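Local coordinates for probable diphthine synthase (Aeropyrum pernix, PDB 1WDE), which probably catalyses the S-adenosyl-L-methionine-dependent trimethylation of the modified histidine of elongation factor 2 that yields diphthine, at residues A[160-164]-A[165-169]; A[254-257]-A[258-261]. All coordinates share one frame; numbering follows the deposited sequence.

Interaction 1 (A[160-164]-A[165-169]); sequences YLNLC and AGLHT
Asn162 and Leu167 meet where helix 153-165 ends in a Schellman motif and the chain turns into strand 168-173, the second strand of a beta-alpha-beta crossover that starts from strand 137-143. Gly166 carries the positive phi, 76°, that reverses the chain. Its N bonds back to Leu163 O at 2.9 Å, and Leu167 N reaches Asn162 O at 2.8 Å. That Asn162 oxygen is held twice: Leu167 N and Ala165 N, the latter at 2.9 Å, come at it from opposite faces of its carbonyl plane. Ala165 N also makes a weak bond to Leu161 O.

The tight part lies under the turn, around the buried Asn162 side chain. With CG lying beside the backbone N (chi1 -85°), the amide reaches across to the start of the strand, crossing the Thr169 side chain at about a right angle. Asn162 OD1 accepts from Gly139 N on the neighbouring strand 137-143; with ND2 also bonded, the amide is held at both polar atoms. Cutting the side chain back to an alanine removes both amide bonds and would probably leave Thr169 OG1 and Gly139 N without these mates, with a gap between the helix end and the two strands. Leu167 closes one flank, its CD1 standing 4.1 Å from Asn162 OD1.

The other side is looser. Ala165 is exposed, and its CB packs against little more than backbone, 3.6 Å from Asn162 O. Cys164 points away from the turn, and its SG is in a disulfide with Cys285, which ties the helix end to helix 277-287. Back on the tight side, Asn162 ND2 donates to Thr169 OG1 over 2.8 Å, nearly straight at 166°, with the oxygen lying almost in the amide plane.

Interaction 2 (A[254-257]-A[258-261]); sequences SGVE and EWLL
Val256 and Leu260 lie side by side on helix 255-264, one turn apart and pointing the same way. Val256 CG1 touches Leu260 CD1 at 3.9 Å; it gets there because CG1 stands anti to the backbone N (chi1 167°), on the carbonyl side and so toward the next turn. Leu260 CG sits off the oxygen end of the Val256 carbonyl, 3.2 Å from Val256 O, the same oxygen that takes the bond from Leu260 N. Trp259 comes to this pair from the side. Its ring presents an edge to Val256 O, which lies near the ring plane, and CE3 is 4.3 Å from Val256 CG1, a light apolar touch on an exposed face.

Round the helix, the first turn is closed by a capping box. Ser254 is the N-cap residue, and its OG accepts from Glu257 N at 3.0 Å, while Glu257, with CG beside its own backbone N and the chain extended beyond, brings OE1 to Ser254 N, also at 3.0 Å, which it meets through its anti lone pair. The carboxylate does not rely on the box alone: OE1 makes a salt bridge with Arg136, and OE2 accepts from Ser133 N.

Glu258, next along the helix, leaves in another direction. Its chain runs out extended past CG, and a water donates both to its OE2 and to Gly255 O, bridging the acid to the first turn. Glu258 N donates to Ser254 O, while the Trp259 N bond to Gly255 O is weak at 3.4 Å. One step on, Leu261 N closes on Glu257 O at 2.7 Å.

How the interactions relate
Following the chain from the N terminus, interaction 1 comes first: residues 160-169 turn the end of helix 153-165 into strand 168-173 of the mixed sheet. The chain then runs through the remaining three strands of that sheet, 213-217, 225-229 and 246-249, before interaction 2 opens helix 255-264. Both are short local closures in series, neither enclosing nor crossing the other, and their centres lie about 17 Å apart. They still touch: His168 NE2 and Glu257 OE2 are 2.8 Å apart, probably a hydrogen bond. This joins the beginning of strand 168-173 to the first turn of helix 255-264. Arg136, the salt-bridge partner of Glu257, also bonds Gly166 O.

Interaction 1 (A[160-164]-A[165-169])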
ATOM      1  N   TYR A 160      11.222  12.514   2.579  1.00 19.17           N
ATOM      2  CA  TYR A 160      12.512  13.013   3.066  1.00 23.42           C
ATOM      3  C   TYR A 160      12.736  12.605   4.540  1.00 18.22           C
ATOM      4  O   TYR A 160      13.861  12.367   4.961  1.00 22.08           O
ATOM      5  CB  TYR A 160      12.602  14.540   2.938  1.00 19.83           C
ATOM      6  CG  TYR A 160      12.772  15.036   1.515  1.00 20.02           C
ATOM      7  CD1 TYR A 160      11.716  15.632   0.834  1.00 20.52           C
ATOM      8  CD2 TYR A 160      14.009  14.944   0.868  1.00 21.51           C
ATOM      9  CE1 TYR A 160      11.885  16.139  -0.473  1.00 18.16           C
ATOM     10  CE2 TYR A 160      14.189  15.440  -0.420  1.00 22.44           C
ATOM     11  CZ  TYR A 160      13.123  16.037  -1.084  1.00 22.13           C
ATOM     12  OH  TYR A 160      13.303  16.556  -2.342  1.00 27.58           O
ATOM     13  N   LEU A 161      11.669  12.535   5.325  1.00 21.68           N
ATOM     14  CA  LEU A 161      11.808  12.146   6.742  1.00 19.34           C
ATOM     15  C   LEU A 161      12.338  10.715   6.851  1.00 22.48           C
ATOM     16  O   LEU A 161      13.165  10.405   7.717  1.00 20.00           O
ATOM     17  CB  LEU A 161      10.457  12.300   7.462  1.00 21.35           C
ATOM     18  CG  LEU A 161      10.098  13.775   7.723  1.00 25.87           C
ATOM     19  CD1 LEU A 161       8.752  13.899   8.422  1.00 27.06           C
ATOM     20  CD2 LEU A 161      11.200  14.396   8.596  1.00 30.44           C
ATOM     21  N   ASN A 162      11.880   9.842   5.960  1.00 15.32           N
ATOM     22  CA  ASN A 162      12.350   8.463   5.956  1.00 17.71           C
ATOM     23  C   ASN A 162      13.829   8.492   5.580  1.00 18.18           C
ATOM     24  O   ASN A 162      14.669   7.842   6.209  1.00 21.99           O
ATOM     25  CB  ASN A 162      11.621   7.617   4.899  1.00 20.42           C
ATOM     26  CG  ASN A 162      10.299   7.042   5.377  1.00 26.67           C
ATOM     27  OD1 ASN A 162      10.060   6.875   6.566  1.00 20.98           O
ATOM     28  ND2 ASN A 162       9.448   6.692   4.424  1.00 20.90           N
ATOM     29  N   LEU A 163      14.143   9.226   4.519  1.00 19.63           N
ATOM     30  CA  LEU A 163      15.523   9.326   4.072  1.00 19.79           C
ATOM     31  C   LEU A 163      16.454   9.790   5.189  1.00 13.58           C
ATOM     32  O   LEU A 163      17.516   9.217   5.373  1.00 20.42           O
ATOM     33  CB  LEU A 163      15.629  10.269   2.865  1.00 15.89           C
ATOM     34  CG  LEU A 163      14.910   9.716   1.639  1.00 16.36           C
ATOM     35  CD1 LEU A 163      14.812  10.771   0.542  1.00 21.97           C
ATOM     36  CD2 LEU A 163      15.668   8.495   1.136  1.00 23.44           C
ATOM     37  N   CYS A 164      16.057  10.817   5.930  1.00 18.94           N
ATOM     38  CA  CYS A 164      16.893  11.324   7.026  1.00 24.95           C
ATOM     39  C   CYS A 164      17.077  10.293   8.153  1.00 23.07           C
ATOM     40  O   CYS A 164      18.023  10.381   8.945  1.00 19.56           O
ATOM     41  CB  CYS A 164      16.292  12.606   7.621  1.00 17.75           C
ATOM     42  SG  CYS A 164      16.111  14.014   6.496  1.00 26.94           S
ATOM     43  N   ALA A 165      16.169   9.327   8.237  1.00 20.12           N
ATOM     44  CA  ALA A 165      16.258   8.302   9.265  1.00 23.40           C
ATOM     45  C   ALA A 165      16.962   7.068   8.712  1.00 23.28           C
ATOM     46  O   ALA A 165      17.177   6.098   9.427  1.00 20.34           O
ATOM     47  CB  ALA A 165      14.867   7.929   9.754  1.00 20.87           C
ATOM     48  N   GLY A 166      17.300   7.120   7.425  1.00 18.45           N
ATOM     49  CA  GLY A 166      17.958   6.005   6.759  1.00 21.59           C
ATOM     50  C   GLY A 166      16.967   4.883   6.447  1.00 22.38           C
ATOM     51  O   GLY A 166      17.342   3.705   6.401  1.00 22.42           O
ATOM     52  N   LEU A 167      15.705   5.248   6.225  1.00 16.77           N
ATOM     53  CA  LEU A 167      14.650   4.275   5.968  1.00 14.33           C
ATOM     54  C   LEU A 167      14.123   4.283   4.529  1.00 21.42           C
ATOM     55  O   LEU A 167      14.049   5.326   3.898  1.00 16.89           O
ATOM     56  CB  LEU A 167      13.475   4.528   6.916  1.00 18.54           C
ATOM     57  CG  LEU A 167      13.758   4.563   8.428  1.00 23.99           C
ATOM     58  CD1 LEU A 167      12.485   4.931   9.189  1.00 21.07           C
ATOM     59  CD2 LEU A 167      14.263   3.219   8.867  1.00 17.51           C
ATOM     60  N   HIS A 168      13.741   3.104   4.038  1.00 19.76           N
ATOM     61  CA  HIS A 168      13.197   2.951   2.683  1.00 19.10           C
ATOM     62  C   HIS A 168      11.717   3.329   2.714  1.00 21.29           C
ATOM     63  O   HIS A 168      10.978   2.945   3.636  1.00 19.29           O
ATOM     64  CB  HIS A 168      13.287   1.503   2.204  1.00 20.12           C
ATOM     65  CG  HIS A 168      14.648   0.891   2.304  1.00 15.65           C
ATOM     66  ND1 HIS A 168      15.795   1.540   1.894  1.00 18.57           N
ATOM     67  CD2 HIS A 168      15.028  -0.368   2.641  1.00 15.57           C
ATOM     68  CE1 HIS A 168      16.818   0.707   1.967  1.00 16.77           C
ATOM     69  NE2 HIS A 168      16.380  -0.460   2.416  1.00 18.80           N
ATOM     70  N   THR A 169      11.282   4.079   1.710  1.00 19.22           N
ATOM     71  CA  THR A 169       9.891   4.500   1.636  1.00 18.50           C
ATOM     72  C   THR A 169       9.067   3.533   0.783  1.00 23.26           C
ATOM     73  O   THR A 169       9.513   3.054  -0.266  1.00 21.68           O
ATOM     74  CB  THR A 169       9.763   5.902   0.987  1.00 25.76           C
ATOM     75  OG1 THR A 169      10.456   6.875   1.779  1.00 20.30           O
ATOM     76  CG2 THR A 169       8.297   6.301   0.875  1.00 18.04           C
TER

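Interaction 2 (A[254-257]-A[258-261])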
ATOM      1  N   SER A 254      22.620  -0.529   1.553  1.00 18.65           N
ATOM      2  CA  SER A 254      23.776  -1.096   2.220  1.00 28.42           C
ATOM      3  C   SER A 254      24.463  -1.934   1.138  1.00 25.74           C
ATOM      4  O   SER A 254      23.832  -2.331   0.159  1.00 26.41           O
ATOM      5  CB  SER A 254      23.332  -1.997   3.382  1.00 23.58           C
ATOM      6  OG  SER A 254      23.212  -3.346   2.958  1.00 26.69           O
ATOM      7  N   GLY A 255      25.755  -2.186   1.289  1.00 26.51           N
ATOM      8  CA  GLY A 255      26.449  -2.979   0.289  1.00 27.10           C
ATOM      9  C   GLY A 255      25.747  -4.293   0.005  1.00 30.87           C
ATOM     10  O   GLY A 255      25.578  -4.685  -1.156  1.00 23.40           O
ATOM     11  N   VAL A 256      25.338  -4.988   1.062  1.00 25.93           N
ATOM     12  CA  VAL A 256      24.641  -6.256   0.891  1.00 29.51           C
ATOM     13  C   VAL A 256      23.300  -6.032   0.182  1.00 27.50           C
ATOM     14  O   VAL A 256      22.885  -6.857  -0.627  1.00 23.65           O
ATOM     15  CB  VAL A 256      24.428  -6.972   2.254  1.00 31.12           C
ATOM     16  CG1 VAL A 256      23.437  -8.120   2.101  1.00 29.36           C
ATOM     17  CG2 VAL A 256      25.772  -7.533   2.755  1.00 34.60           C
ATOM     18  N   GLU A 257      22.644  -4.904   0.453  1.00 24.89           N
ATOM     19  CA  GLU A 257      21.357  -4.621  -0.193  1.00 27.42           C
ATOM     20  C   GLU A 257      21.438  -4.399  -1.701  1.00 25.91           C
ATOM     21  O   GLU A 257      20.531  -4.786  -2.433  1.00 21.35           O
ATOM     22  CB  GLU A 257      20.684  -3.418   0.453  1.00 21.90           C
ATOM     23  CG  GLU A 257      19.993  -3.735   1.783  1.00 22.91           C
ATOM     24  CD  GLU A 257      19.290  -2.519   2.326  1.00 21.30           C
ATOM     25  OE1 GLU A 257      19.927  -1.452   2.403  1.00 26.86           O
ATOM     26  OE2 GLU A 257      18.100  -2.619   2.661  1.00 20.11           O
ATOM     27  N   GLU A 258      22.500  -3.735  -2.154  1.00 24.66           N
ATOM     28  CA  GLU A 258      22.718  -3.496  -3.582  1.00 28.28           C
ATOM     29  C   GLU A 258      22.819  -4.843  -4.285  1.00 26.68           C
ATOM     30  O   GLU A 258      22.316  -5.027  -5.400  1.00 27.14           O
ATOM     31  CB  GLU A 258      24.024  -2.715  -3.813  1.00 29.47           C
ATOM     32  CG  GLU A 258      23.908  -1.238  -3.461  1.00 48.27           C
ATOM     33  CD  GLU A 258      25.209  -0.452  -3.659  1.00 58.57           C
ATOM     34  OE1 GLU A 258      25.167   0.792  -3.518  1.00 58.62           O
ATOM     35  OE2 GLU A 258      26.263  -1.068  -3.943  1.00 58.07           O
ATOM     36  N   TRP A 259      23.484  -5.784  -3.624  1.00 23.97           N
ATOM     37  CA  TRP A 259      23.657  -7.120  -4.177  1.00 25.25           C
ATOM     38  C   TRP A 259      22.304  -7.829  -4.217  1.00 27.92           C
ATOM     39  O   TRP A 259      21.955  -8.426  -5.237  1.00 24.08           O
ATOM     40  CB  TRP A 259      24.675  -7.881  -3.324  1.00 30.22           C
ATOM     41  CG  TRP A 259      24.833  -9.349  -3.602  1.00 26.19           C
ATOM     42  CD1 TRP A 259      25.312  -9.936  -4.743  1.00 31.86           C
ATOM     43  CD2 TRP A 259      24.519 -10.419  -2.701  1.00 28.31           C
ATOM     44  NE1 TRP A 259      25.314 -11.312  -4.608  1.00 26.23           N
ATOM     45  CE2 TRP A 259      24.831 -11.633  -3.363  1.00 31.80           C
ATOM     46  CE3 TRP A 259      24.002 -10.473  -1.399  1.00 32.80           C
ATOM     47  CZ2 TRP A 259      24.640 -12.883  -2.762  1.00 34.78           C
ATOM     48  CZ3 TRP A 259      23.812 -11.718  -0.802  1.00 30.71           C
ATOM     49  CH2 TRP A 259      24.131 -12.906  -1.486  1.00 30.50           C
ATOM     50  N   LEU A 260      21.545  -7.753  -3.121  1.00 27.11           N
ATOM     51  CA  LEU A 260      20.219  -8.382  -3.031  1.00 28.03           C
ATOM     52  C   LEU A 260      19.241  -7.789  -4.041  1.00 21.15           C
ATOM     53  O   LEU A 260      18.557  -8.532  -4.741  1.00 26.72           O
ATOM     54  CB  LEU A 260      19.627  -8.214  -1.621  1.00 25.90           C
ATOM     55  CG  LEU A 260      20.379  -8.889  -0.465  1.00 27.97           C
ATOM     56  CD1 LEU A 260      19.759  -8.490   0.889  1.00 18.67           C
ATOM     57  CD2 LEU A 260      20.332 -10.394  -0.664  1.00 26.26           C
ATOM     58  N   LEU A 261      19.167  -6.456  -4.102  1.00 25.06           N
ATOM     59  CA  LEU A 261      18.269  -5.754  -5.033  1.00 25.05           C
ATOM     60  C   LEU A 261      18.642  -6.003  -6.501  1.00 27.77           C
ATOM     61  O   LEU A 261      17.769  -6.122  -7.367  1.00 23.87           O
ATOM     62  CB  LEU A 261      18.265  -4.241  -4.760  1.00 19.12           C
ATOM     63  CG  LEU A 261      17.351  -3.433  -5.693  1.00 26.04           C
ATOM     64  CD1 LEU A 261      15.920  -3.892  -5.494  1.00 28.23           C
ATOM     65  CD2 LEU A 261      17.461  -1.931  -5.409  1.00 24.52           C
TER
HETATM   66  O   HOH W   1      27.247  -4.011  -3.060  1.00 37.12           O